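Local coordinates for protein STM4351 (Salmonella enterica, PDB 2Y7I) that binds arginine with high specificity as a periplasmic solute-binding protein of family 3, probably for delivery to a membrane transporter, at residues D55-S60 against V69-D74; P59-K64 against Q81-S86; A95-R100 against H105-L110; R125-Q128 against A133-P136. All blocks are in the same frame, centred on the assembly; numbering follows the deposited sequence. Where two conformers were deposited one is given.

Contact 1: residues D55-S60 against V69-D74; sequences DSLIPS and VIAGMD. With ZN (zinc ion), chain D; ARG (arginine), chain C.
Leu57 lays its CD1 methyl over the side of Ala71, with CD1 3.6 Å from Ala71 CB, and the same methyl continues onto Val69, whose CG1 lies 4.1 Å away. The torsion that sets Leu57 CG anti to the carbonyl carbon (chi1 -73°) carries CD1 across from the first turn of the helix, while Leu57 CB lies near both Val69 methyls. One of these, CG2, also packs near the Leu57 carbonyl oxygen. One residue on, Ile58 sends CD1 obliquely across the end of Met73, 3.9 Å from SD. Met73 runs straight out to the sulfur and then bends (chi3 -75°), which brings its CE methyl alongside Ile58 CG1 as well.

No hydrogen bond crosses between the segments; several polar atoms of 71-74 serve the bound arginine. Ala71 O accepts from the ligand NE at 2.9 Å and more weakly from its NH2. The ligand amino N gives bonds to Gly72 O and to Asp74 OD1, while Asp74 N donates to the carboxylate OXT at 3.0 Å in a nearly straight bond (164°). Ala71 CB, on which Leu57 packs, itself lies 3.8 Å from the ligand NH2. Asp55, just ahead of the helix, binds a zinc ion through OD2 at 2.1 Å, together with Asp140. Helix 57-62 lies against strand 68-69 and the loop leading to helix 77-80, whose Arg79 touches both Ile58 and Met73.

Contact 2: residues P59-K64 against Q81-S86; sequences PSLRFK and QQVSFS
Arg62 and Leu61, at the C-terminal end of helix 57-62, pack against Gln82 and Val83 of the chain that leaves helix 77-80 and enters strand 84-85; a Schellman motif at Lys64 closes the helix just beyond. Arg62 and Gln82 bury the most surface, followed by Val83. The Arg62 side chain stretches from the last turn of the helix and bends at chi3 (63°), which swings the guanidinium round to the backbone of Gln82. Its aliphatic CG and CD lie close to the same carbonyl oxygen that the terminal NH1 grips. Gln82 contributes its main chain and CB.

Beneath this polar contact, nearer the protein interior, Leu61 meets Val83. The Leu61 CD2 methyl touches Val83 CG1 at 3.8 Å, the two side chains crossing at about a right angle. The other Val83 methyl, CG2, sits 3.6 Å above one face of the Phe85 ring, offset toward its rim, so the valine lies between the helix and the aromatic ring two residues on. Ala194 of the partner strand 194-195 is touched by Leu61, Val83 and Phe85 alike.

The single hydrogen bond across the segments runs from Arg62 NH1 to Gln82 O at 2.7 Å: the oxygen lies 3° out of the guanidinium plane and receives the donor on a lone pair in the carbonyl plane, although the N-H...O angle is a bent 138°.

Contact 3: residues A95-R100 against H105-L110; sequences AVVVTR and HTFADL
A short 3-10 turn in the connection between strands 95-100 and 114-118 packs here against the first of those strands, in the mixed sheet of one lobe of the binding protein. Val97 carries the strand side of the contact, with its two methyls divided between two partners. CG2 meets the outer part of the Phe107 ring obliquely, 3.6 Å from CE1 and slightly farther from CZ. CG1 comes tip to tip with the CD1 methyl of Leu110, 4.2 Å away. This division follows from the torsion that sets CG1 anti to the backbone N (chi1 -174°).

The turn itself is tied together by its polar side chains. Asp109 OD2 accepts from two successive backbone nitrogens: His105 N at 3.0 Å, on the anti lone pair, and Thr106 N, from above the carboxylate plane. In return, Thr106 OG1 accepts from Asp109 N at 3.1 Å, an ST motif. These bonds join residues 105-106 to Asp109, in the same turn whose Phe107 and Leu110 meet Val97.

Strand 95-100 runs antiparallel between 156-160 and 174-176; Val97 also touches Phe158, while Val96 and Val98 pack on helix 161-168.

Contact 4: residues R125-Q128 against A133-P136; sequences RYLQ and AITP. With ACT (acetate ion), chain G.
A water bridges the two segments, donating to Leu127 O and to Ile134 O at 2.8 Å each; no direct hydrogen bond crosses between them. It thus links a carbonyl of helix 122-130 with one just ahead of strand 135-139, although further acceptors lie within its reach and these two may not always hold both protons.

Around this water the contact is apolar. Leu127 directs CD1 between two partners of the other segment, meeting Ile134 CG2 at 4.2 Å and Pro136 CB at 4.3 Å. A first torsion away from the usual staggered positions (chi1 -97°) carries CD1 to this place. The leucine and isoleucine side chains cross at about a right angle, and Ile134 offers CG2 because that branch stands anti to its backbone N. Nearer the surface, Gln128 CG touches Pro136 CG at 4.1 Å, these side chains also crossing at about a right angle, and the extended glutamine chain carries its amide away from the ring.

Arg125 faces another direction. Its NE donates to an acetate ion, probably from the crystallisation liquor, with NE 2.8 Å from OXT and the oxygen at the edge of the guanidinium, near its plane; the bond is bent (138°). Thr76 also bonds this acetate.

The contact belongs to the beta-alpha-beta unit made by strand 114-118, helix 122-130 and strand 135-139. Leu127 and Ile134 both rest on Val115 of strand 114-118, which runs parallel to the outermost strand 135-139.

Contacts 1 and 2 share helix 57-62 and touch directly, Ile58 packing on Val83 while Met73 meets Phe85. Contacts 3 and 4 form a second pair on the five-stranded mixed sheet, joined where Phe107 reaches Tyr126, Leu127 and Ile134. Contacts 1 and 3 are buried; contacts 2 and 4 combine a buried aliphatic pair with a more exposed margin. Their polar chemistry differs accordingly: contact 1 spends it on the ligand and zinc, contact 2 on an arginine-to-carbonyl bond, contact 3 within its own turn, and contact 4 on a bridging water. The centres of contacts 2 and 3 lie about 33 Å apart, on opposite sides of the chain's centre.

Contact 1: residues D55-S60 against V69-D74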
loop_
_atom_site.group_PDB
_atom_site.type_symbol
_atom_site.label_atom_id
_atom_site.label_comp_id
_atom_site.label_asym_id
_atom_site.label_seq_id
_atom_site.Cartn_x
_atom_site.Cartn_y
_atom_site.Cartn_z
ATOM N N ASP A 55 23.315 10.577 9.498
ATOM C CA ASP A 55 24.146 11.329 8.542
ATOM C C ASP A 55 25.265 10.505 7.909
ATOM O O ASP A 55 25.895 10.957 6.946
ATOM C CB ASP A 55 24.727 12.583 9.206
ATOM C CG ASP A 55 25.685 12.264 10.351
ATOM O OD1 ASP A 55 25.758 11.099 10.800
ATOM O OD2 ASP A 55 26.373 13.198 10.810
ATOM N N SER A 56 25.525 9.311 8.451
ATOM C CA SER A 56 26.586 8.443 7.928
ATOM C C SER A 56 26.055 7.378 6.964
ATOM O O SER A 56 26.840 6.615 6.391
ATOM C CB SER A 56 27.341 7.752 9.073
ATOM O OG SER A 56 26.552 6.704 9.625
ATOM N N LEU A 57 24.737 7.338 6.784
ATOM C CA LEU A 57 24.105 6.235 6.052
ATOM C C LEU A 57 24.364 6.297 4.554
ATOM O O LEU A 57 24.759 5.298 3.951
ATOM C CB LEU A 57 22.605 6.183 6.330
ATOM C CG LEU A 57 22.165 5.688 7.714
ATOM C CD1 LEU A 57 20.671 5.907 7.870
ATOM C CD2 LEU A 57 22.548 4.213 7.950
ATOM N N ILE A 58 24.109 7.458 3.955
ATOM C CA ILE A 58 24.393 7.617 2.525
ATOM C C ILE A 58 25.881 7.401 2.178
ATOM O O ILE A 58 26.179 6.639 1.259
ATOM C CB ILE A 58 23.789 8.916 1.948
ATOM C CG1 ILE A 58 22.280 8.712 1.757
ATOM C CG2 ILE A 58 24.445 9.295 0.601
ATOM C CD1 ILE A 58 21.499 9.992 1.560
ATOM N N PRO A 59 26.816 8.051 2.918
ATOM C CA PRO A 59 28.242 7.793 2.696
ATOM C C PRO A 59 28.662 6.324 2.817
ATOM O O PRO A 59 29.428 5.839 1.979
ATOM C CB PRO A 59 28.922 8.634 3.778
ATOM C CG PRO A 59 27.995 9.754 4.005
ATOM C CD PRO A 59 26.605 9.214 3.803
ATOM N N SER A 60 28.156 5.622 3.830
ATOM C CA SER A 60 28.463 4.203 4.007
ATOM C C SER A 60 27.875 3.346 2.888
ATOM O O SER A 60 28.502 2.389 2.447
ATOM C CB SER A 60 27.969 3.705 5.368
ATOM O OG SER A 60 28.706 4.292 6.422
ATOM N N VAL A 69 19.570 1.201 2.274
ATOM C CA VAL A 69 19.310 2.017 3.452
ATOM C C VAL A 69 17.809 2.202 3.557
ATOM O O VAL A 69 17.142 2.534 2.563
ATOM C CB VAL A 69 20.030 3.397 3.360
ATOM C CG1 VAL A 69 19.431 4.414 4.315
ATOM C CG2 VAL A 69 21.521 3.238 3.643
ATOM N N ILE A 70 17.278 1.959 4.753
ATOM C CA ILE A 70 15.909 2.339 5.078
ATOM C C ILE A 70 15.936 3.035 6.442
ATOM O O ILE A 70 16.462 2.479 7.422
ATOM C CB ILE A 70 14.930 1.124 4.997
ATOM C CG1 ILE A 70 13.467 1.594 4.953
ATOM C CG2 ILE A 70 15.183 0.091 6.131
ATOM C CD1 ILE A 70 12.437 0.448 4.757
ATOM N N ALA A 71 15.434 4.270 6.501
ATOM C CA ALA A 71 15.574 5.076 7.726
ATOM C C ALA A 71 14.664 6.298 7.797
ATOM O O ALA A 71 15.113 7.394 8.146
ATOM C CB ALA A 71 17.048 5.503 7.917
ATOM N N GLY A 72 13.386 6.116 7.463
ATOM C CA GLY A 72 12.451 7.231 7.405
ATOM C C GLY A 72 12.988 8.343 6.519
ATOM O O GLY A 72 12.785 9.515 6.806
ATOM N N MET A 73 13.639 7.962 5.420
ATOM C CA MET A 73 14.438 8.894 4.619
ATOM C C MET A 73 13.672 9.455 3.418
ATOM O O MET A 73 13.359 8.716 2.477
ATOM C CB MET A 73 15.726 8.195 4.144
ATOM C CG MET A 73 16.640 9.061 3.252
ATOM S SD MET A 73 18.166 8.237 2.718
ATOM C CE MET A 73 19.114 8.294 4.267
ATOM N N ASP A 74 13.375 10.755 3.469
ATOM C CA ASP A 74 12.720 11.472 2.372
ATOM C C ASP A 74 13.601 11.420 1.133
ATOM O O ASP A 74 14.817 11.614 1.219
ATOM C CB ASP A 74 12.505 12.953 2.731
ATOM C CG ASP A 74 11.436 13.170 3.805
ATOM O OD1 ASP A 74 11.138 12.250 4.591
ATOM O OD2 ASP A 74 10.880 14.298 3.848
HETATM ZN ZN ZN D . 27.475 12.516 12.414
HETATM N N ARG C . 12.542 12.307 7.481
HETATM C CA ARG C . 13.738 13.124 7.856
HETATM C C ARG C . 14.740 13.125 6.708
HETATM O O ARG C . 15.812 13.716 6.825
HETATM C CB ARG C . 14.400 12.585 9.141
HETATM C CG ARG C . 14.769 11.091 9.079
HETATM C CD ARG C . 15.552 10.629 10.306
HETATM N NE ARG C . 15.583 9.165 10.359
HETATM C CZ ARG C . 16.209 8.445 11.287
HETATM N NH1 ARG C . 16.890 9.029 12.275
HETATM N NH2 ARG C . 16.156 7.131 11.224
HETATM O OXT ARG C . 14.505 12.512 5.649
#

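Contact 2: residues P59-K64 against Q81-S86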
loop_
_atom_site.group_PDB
_atom_site.type_symbol
_atom_site.label_atom_id
_atom_site.label_comp_id
_atom_site.label_asym_id
_atom_site.label_seq_id
_atom_site.Cartn_x
_atom_site.Cartn_y
_atom_site.Cartn_z
ATOM N N PRO A 59 26.816 8.051 2.918
ATOM C CA PRO A 59 28.242 7.793 2.696
ATOM C C PRO A 59 28.662 6.324 2.817
ATOM O O PRO A 59 29.428 5.839 1.979
ATOM C CB PRO A 59 28.922 8.634 3.778
ATOM C CG PRO A 59 27.995 9.754 4.005
ATOM C CD PRO A 59 26.605 9.214 3.803
ATOM N N SER A 60 28.156 5.622 3.830
ATOM C CA SER A 60 28.463 4.203 4.007
ATOM C C SER A 60 27.875 3.346 2.888
ATOM O O SER A 60 28.502 2.389 2.447
ATOM C CB SER A 60 27.969 3.705 5.368
ATOM O OG SER A 60 28.706 4.292 6.422
ATOM N N LEU A 61 26.664 3.689 2.446
ATOM C CA LEU A 61 26.036 3.022 1.302
ATOM C C LEU A 61 26.914 3.142 0.057
ATOM O O LEU A 61 27.175 2.145 -0.640
ATOM C CB LEU A 61 24.643 3.625 1.032
ATOM C CG LEU A 61 23.800 3.077 -0.132
ATOM C CD1 LEU A 61 23.575 1.553 -0.036
ATOM C CD2 LEU A 61 22.472 3.808 -0.201
ATOM N N ARG A 62 27.380 4.359 -0.210
ATOM C CA ARG A 62 28.265 4.620 -1.351
ATOM C C ARG A 62 29.598 3.872 -1.225
ATOM O O ARG A 62 30.156 3.421 -2.221
ATOM C CB ARG A 62 28.498 6.126 -1.527
ATOM C CG ARG A 62 27.252 6.897 -1.975
ATOM C CD ARG A 62 27.432 8.414 -1.908
ATOM N NE ARG A 62 28.485 8.916 -2.797
ATOM C CZ ARG A 62 28.334 9.170 -4.098
ATOM N NH1 ARG A 62 27.169 8.970 -4.701
ATOM N NH2 ARG A 62 29.355 9.628 -4.808
ATOM N N PHE A 63 30.069 3.722 0.013
ATOM C CA PHE A 63 31.290 2.980 0.323
ATOM C C PHE A 63 31.067 1.451 0.355
ATOM O O PHE A 63 31.975 0.696 0.692
ATOM C CB PHE A 63 31.865 3.501 1.655
ATOM C CG PHE A 63 33.273 3.055 1.939
ATOM C CD1 PHE A 63 34.337 3.479 1.135
ATOM C CD2 PHE A 63 33.546 2.229 3.033
ATOM C CE1 PHE A 63 35.658 3.064 1.402
ATOM C CE2 PHE A 63 34.858 1.813 3.315
ATOM C CZ PHE A 63 35.917 2.233 2.497
ATOM N N LYS A 64 29.857 1.009 0.003
ATOM C CA LYS A 64 29.504 -0.424 -0.089
ATOM C C LYS A 64 29.441 -1.184 1.235
ATOM O O LYS A 64 29.562 -2.411 1.250
ATOM C CB LYS A 64 30.426 -1.177 -1.061
ATOM C CG LYS A 64 30.276 -0.764 -2.498
ATOM C CD LYS A 64 30.870 -1.798 -3.435
ATOM C CE LYS A 64 30.758 -1.327 -4.872
ATOM N NZ LYS A 64 31.373 0.022 -5.038
ATOM N N GLN A 81 20.934 12.855 -6.046
ATOM C CA GLN A 81 22.229 13.034 -6.717
ATOM C C GLN A 81 23.269 12.028 -6.218
ATOM O O GLN A 81 24.261 11.762 -6.901
ATOM C CB GLN A 81 22.787 14.445 -6.483
ATOM C CG GLN A 81 21.884 15.613 -6.887
ATOM C CD GLN A 81 22.534 16.973 -6.637
ATOM O OE1 GLN A 81 23.101 17.220 -5.569
ATOM N NE2 GLN A 81 22.456 17.860 -7.628
ATOM N N GLN A 82 23.035 11.473 -5.031
ATOM C CA GLN A 82 24.014 10.625 -4.352
ATOM C C GLN A 82 23.677 9.145 -4.423
ATOM O O GLN A 82 24.575 8.306 -4.457
ATOM C CB GLN A 82 24.131 11.035 -2.882
ATOM C CG GLN A 82 24.319 12.523 -2.679
ATOM C CD GLN A 82 24.374 12.906 -1.220
ATOM O OE1 GLN A 82 23.592 12.412 -0.404
ATOM N NE2 GLN A 82 25.296 13.799 -0.880
ATOM N N VAL A 83 22.383 8.833 -4.412
ATOM C CA VAL A 83 21.909 7.440 -4.359
ATOM C C VAL A 83 20.718 7.223 -5.299
ATOM O O VAL A 83 20.130 8.182 -5.788
ATOM C CB VAL A 83 21.452 7.029 -2.926
ATOM C CG1 VAL A 83 22.580 7.168 -1.913
ATOM C CG2 VAL A 83 20.232 7.835 -2.486
ATOM N N SER A 84 20.358 5.961 -5.508
ATOM C CA SER A 84 19.128 5.611 -6.211
ATOM C C SER A 84 18.050 5.235 -5.196
ATOM O O SER A 84 18.299 4.433 -4.296
ATOM C CB SER A 84 19.372 4.443 -7.160
ATOM O OG SER A 84 20.247 4.820 -8.202
ATOM N N PHE A 85 16.860 5.817 -5.330
ATOM C CA PHE A 85 15.735 5.430 -4.481
ATOM C C PHE A 85 14.743 4.508 -5.180
ATOM O O PHE A 85 14.551 4.578 -6.394
ATOM C CB PHE A 85 14.969 6.653 -3.990
ATOM C CG PHE A 85 15.670 7.427 -2.901
ATOM C CD1 PHE A 85 15.655 6.978 -1.582
ATOM C CD2 PHE A 85 16.307 8.628 -3.191
ATOM C CE1 PHE A 85 16.282 7.708 -0.561
ATOM C CE2 PHE A 85 16.934 9.365 -2.185
ATOM C CZ PHE A 85 16.921 8.902 -0.869
ATOM N N SER A 86 14.118 3.652 -4.378
ATOM C CA SER A 86 12.924 2.933 -4.767
ATOM C C SER A 86 11.766 3.909 -4.958
ATOM O O SER A 86 11.879 5.105 -4.669
ATOM C CB SER A 86 12.528 1.936 -3.678
ATOM O OG SER A 86 12.156 2.623 -2.485
#

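Contact 3: residues A95-R100 against H105-L110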
loop_
_atom_site.group_PDB
_atom_site.type_symbol
_atom_site.label_atom_id
_atom_site.label_comp_id
_atom_site.label_asym_id
_atom_site.label_seq_id
_atom_site.Cartn_x
_atom_site.Cartn_y
_atom_site.Cartn_z
ATOM N N ALA A 95 6.760 18.618 9.205
ATOM C CA ALA A 95 7.695 18.615 10.309
ATOM C C ALA A 95 7.131 19.511 11.406
ATOM O O ALA A 95 6.446 20.489 11.127
ATOM C CB ALA A 95 9.045 19.097 9.863
ATOM N N VAL A 96 7.425 19.159 12.650
ATOM C CA VAL A 96 6.912 19.888 13.798
ATOM C C VAL A 96 8.011 20.163 14.810
ATOM O O VAL A 96 9.035 19.454 14.855
ATOM C CB VAL A 96 5.718 19.141 14.484
ATOM C CG1 VAL A 96 4.502 19.021 13.540
ATOM C CG2 VAL A 96 6.127 17.774 15.010
ATOM N N VAL A 97 7.795 21.192 15.626
ATOM C CA VAL A 97 8.645 21.453 16.778
ATOM C C VAL A 97 7.897 20.962 18.001
ATOM O O VAL A 97 6.681 21.127 18.099
ATOM C CB VAL A 97 8.956 22.954 16.968
ATOM C CG1 VAL A 97 9.969 23.154 18.107
ATOM C CG2 VAL A 97 9.493 23.552 15.670
ATOM N N VAL A 98 8.616 20.317 18.913
ATOM C CA VAL A 98 8.074 20.048 20.236
ATOM C C VAL A 98 8.757 20.986 21.235
ATOM O O VAL A 98 9.967 21.162 21.184
ATOM C CB VAL A 98 8.190 18.560 20.635
ATOM C CG1 VAL A 98 9.662 18.030 20.518
ATOM C CG2 VAL A 98 7.570 18.315 22.015
ATOM N N THR A 99 7.957 21.637 22.086
ATOM C CA THR A 99 8.468 22.551 23.115
ATOM C C THR A 99 7.751 22.229 24.412
ATOM O O THR A 99 6.854 21.395 24.422
ATOM C CB THR A 99 8.231 24.041 22.757
ATOM O OG1 THR A 99 6.850 24.389 22.961
ATOM C CG2 THR A 99 8.655 24.346 21.290
ATOM N N ARG A 100 8.127 22.888 25.503
ATOM C CA ARG A 100 7.300 22.846 26.704
ATOM C C ARG A 100 5.897 23.338 26.319
ATOM O O ARG A 100 5.771 24.278 25.546
ATOM C CB ARG A 100 7.906 23.720 27.800
ATOM C CG ARG A 100 9.037 23.044 28.576
ATOM C CD ARG A 100 9.837 24.026 29.440
ATOM N NE ARG A 100 9.117 25.277 29.708
ATOM C CZ ARG A 100 9.304 26.423 29.045
ATOM N NH1 ARG A 100 10.198 26.502 28.052
ATOM N NH2 ARG A 100 8.588 27.495 29.371
ATOM N N HIS A 105 4.313 29.183 20.097
ATOM C CA HIS A 105 3.265 28.899 19.117
ATOM C C HIS A 105 3.827 28.865 17.699
ATOM O O HIS A 105 3.384 28.079 16.863
ATOM C CB HIS A 105 2.160 29.963 19.186
ATOM C CG HIS A 105 1.290 29.863 20.400
ATOM N ND1 HIS A 105 0.001 29.379 20.354
ATOM C CD2 HIS A 105 1.519 30.198 21.693
ATOM C CE1 HIS A 105 -0.526 29.411 21.566
ATOM N NE2 HIS A 105 0.374 29.906 22.397
ATOM N N THR A 106 4.792 29.739 17.426
ATOM C CA THR A 106 5.276 29.938 16.059
ATOM C C THR A 106 6.791 29.945 15.995
ATOM O O THR A 106 7.483 30.143 17.015
ATOM C CB THR A 106 4.795 31.293 15.460
ATOM O OG1 THR A 106 5.446 32.370 16.138
ATOM C CG2 THR A 106 3.287 31.476 15.566
ATOM N N PHE A 107 7.313 29.769 14.785
ATOM C CA PHE A 107 8.748 29.936 14.543
ATOM C C PHE A 107 9.261 31.316 14.957
ATOM O O PHE A 107 10.357 31.426 15.520
ATOM C CB PHE A 107 9.096 29.641 13.084
ATOM C CG PHE A 107 9.120 28.163 12.755
ATOM C CD1 PHE A 107 10.096 27.328 13.305
ATOM C CD2 PHE A 107 8.174 27.613 11.895
ATOM C CE1 PHE A 107 10.119 25.969 13.011
ATOM C CE2 PHE A 107 8.186 26.249 11.594
ATOM C CZ PHE A 107 9.167 25.423 12.155
ATOM N N ALA A 108 8.469 32.359 14.698
ATOM C CA ALA A 108 8.810 33.711 15.148
ATOM C C ALA A 108 9.025 33.754 16.665
ATOM O O ALA A 108 9.939 34.425 17.142
ATOM C CB ALA A 108 7.744 34.724 14.724
ATOM N N ASP A 109 8.193 33.027 17.411
ATOM C CA ASP A 109 8.314 32.969 18.874
ATOM C C ASP A 109 9.653 32.361 19.312
ATOM O O ASP A 109 10.124 32.621 20.417
ATOM C CB ASP A 109 7.175 32.150 19.499
ATOM C CG ASP A 109 5.813 32.790 19.330
ATOM O OD1 ASP A 109 5.717 34.028 19.173
ATOM O OD2 ASP A 109 4.821 32.025 19.362
ATOM N N LEU A 110 10.250 31.547 18.448
ATOM C CA LEU A 110 11.528 30.901 18.747
ATOM C C LEU A 110 12.757 31.743 18.389
ATOM O O LEU A 110 13.887 31.256 18.462
ATOM C CB LEU A 110 11.587 29.518 18.083
ATOM C CG LEU A 110 10.738 28.460 18.804
ATOM C CD1 LEU A 110 10.448 27.285 17.866
ATOM C CD2 LEU A 110 11.470 27.986 20.046
#

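Contact 4: residues R125-Q128 against A133-P136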
loop_
_atom_site.group_PDB
_atom_site.type_symbol
_atom_site.label_atom_id
_atom_site.label_comp_id
_atom_site.label_asym_id
_atom_site.label_seq_id
_atom_site.Cartn_x
_atom_site.Cartn_y
_atom_site.Cartn_z
ATOM N N ARG A 125 18.213 21.166 7.088
ATOM C CA ARG A 125 18.310 22.039 5.922
ATOM C C ARG A 125 17.220 23.111 5.956
ATOM O O ARG A 125 17.505 24.298 5.740
ATOM C CB ARG A 125 18.264 21.236 4.617
ATOM C CG ARG A 125 18.682 22.047 3.396
ATOM C CD ARG A 125 18.864 21.168 2.150
ATOM N NE ARG A 125 17.597 20.757 1.535
ATOM C CZ ARG A 125 16.945 21.450 0.603
ATOM N NH1 ARG A 125 17.413 22.619 0.177
ATOM N NH2 ARG A 125 15.810 20.974 0.098
ATOM N N TYR A 126 15.988 22.698 6.255
ATOM C CA TYR A 126 14.884 23.647 6.388
ATOM C C TYR A 126 15.176 24.757 7.394
ATOM O O TYR A 126 15.028 25.936 7.055
ATOM C CB TYR A 126 13.531 22.974 6.714
ATOM C CG TYR A 126 12.465 24.014 6.992
ATOM C CD1 TYR A 126 11.846 24.712 5.951
ATOM C CD2 TYR A 126 12.133 24.352 8.297
ATOM C CE1 TYR A 126 10.896 25.699 6.208
ATOM C CE2 TYR A 126 11.191 25.335 8.566
ATOM C CZ TYR A 126 10.583 26.006 7.520
ATOM O OH TYR A 126 9.658 26.977 7.801
ATOM N N LEU A 127 15.555 24.394 8.626
ATOM C CA LEU A 127 15.807 25.417 9.657
ATOM C C LEU A 127 16.958 26.339 9.294
ATOM O O LEU A 127 16.883 27.554 9.519
ATOM C CB LEU A 127 16.090 24.805 11.023
ATOM C CG LEU A 127 15.032 24.627 12.114
ATOM C CD1 LEU A 127 15.702 24.937 13.466
ATOM C CD2 LEU A 127 13.761 25.472 11.957
ATOM N N GLN A 128 18.026 25.757 8.749
ATOM C CA GLN A 128 19.200 26.543 8.344
ATOM C C GLN A 128 18.863 27.551 7.258
ATOM O O GLN A 128 19.384 28.666 7.262
ATOM C CB GLN A 128 20.351 25.624 7.891
ATOM C CG GLN A 128 21.106 25.008 9.069
ATOM C CD GLN A 128 22.132 23.949 8.673
ATOM O OE1 GLN A 128 22.804 23.373 9.539
ATOM N NE2 GLN A 128 22.245 23.674 7.381
ATOM N N ALA A 133 16.759 33.007 12.176
ATOM C CA ALA A 133 16.775 33.679 13.475
ATOM C C ALA A 133 16.761 32.668 14.629
ATOM O O ALA A 133 16.909 33.045 15.797
ATOM C CB ALA A 133 15.606 34.663 13.590
ATOM N N ILE A 134 16.561 31.393 14.291
ATOM C CA ILE A 134 16.605 30.304 15.263
ATOM C C ILE A 134 17.963 29.622 15.185
ATOM O O ILE A 134 18.488 29.404 14.092
ATOM C CB ILE A 134 15.483 29.257 15.014
ATOM C CG1 ILE A 134 14.101 29.936 14.979
ATOM C CG2 ILE A 134 15.533 28.170 16.088
ATOM C CD1 ILE A 134 12.966 29.019 14.545
ATOM N N THR A 135 18.530 29.306 16.342
ATOM C CA THR A 135 19.797 28.594 16.406
ATOM C C THR A 135 19.556 27.098 16.317
ATOM O O THR A 135 18.941 26.507 17.217
ATOM C CB THR A 135 20.585 28.912 17.691
ATOM O OG1 THR A 135 20.900 30.305 17.728
ATOM C CG2 THR A 135 21.895 28.095 17.737
ATOM N N PRO A 136 20.031 26.473 15.226
ATOM C CA PRO A 136 19.885 25.032 15.115
ATOM C C PRO A 136 21.025 24.334 15.858
ATOM O O PRO A 136 22.184 24.778 15.794
ATOM C CB PRO A 136 19.963 24.785 13.604
ATOM C CG PRO A 136 20.775 25.953 13.054
ATOM C CD PRO A 136 20.782 27.052 14.093
HETATM C C ACT G . 18.169 17.181 1.979
HETATM O O ACT G . 18.647 16.269 1.274
HETATM O OXT ACT G . 17.360 17.954 1.407
HETATM C CH3 ACT G . 18.536 17.328 3.426
HETATM O O HOH W 1 18.693 28.355 11.545
#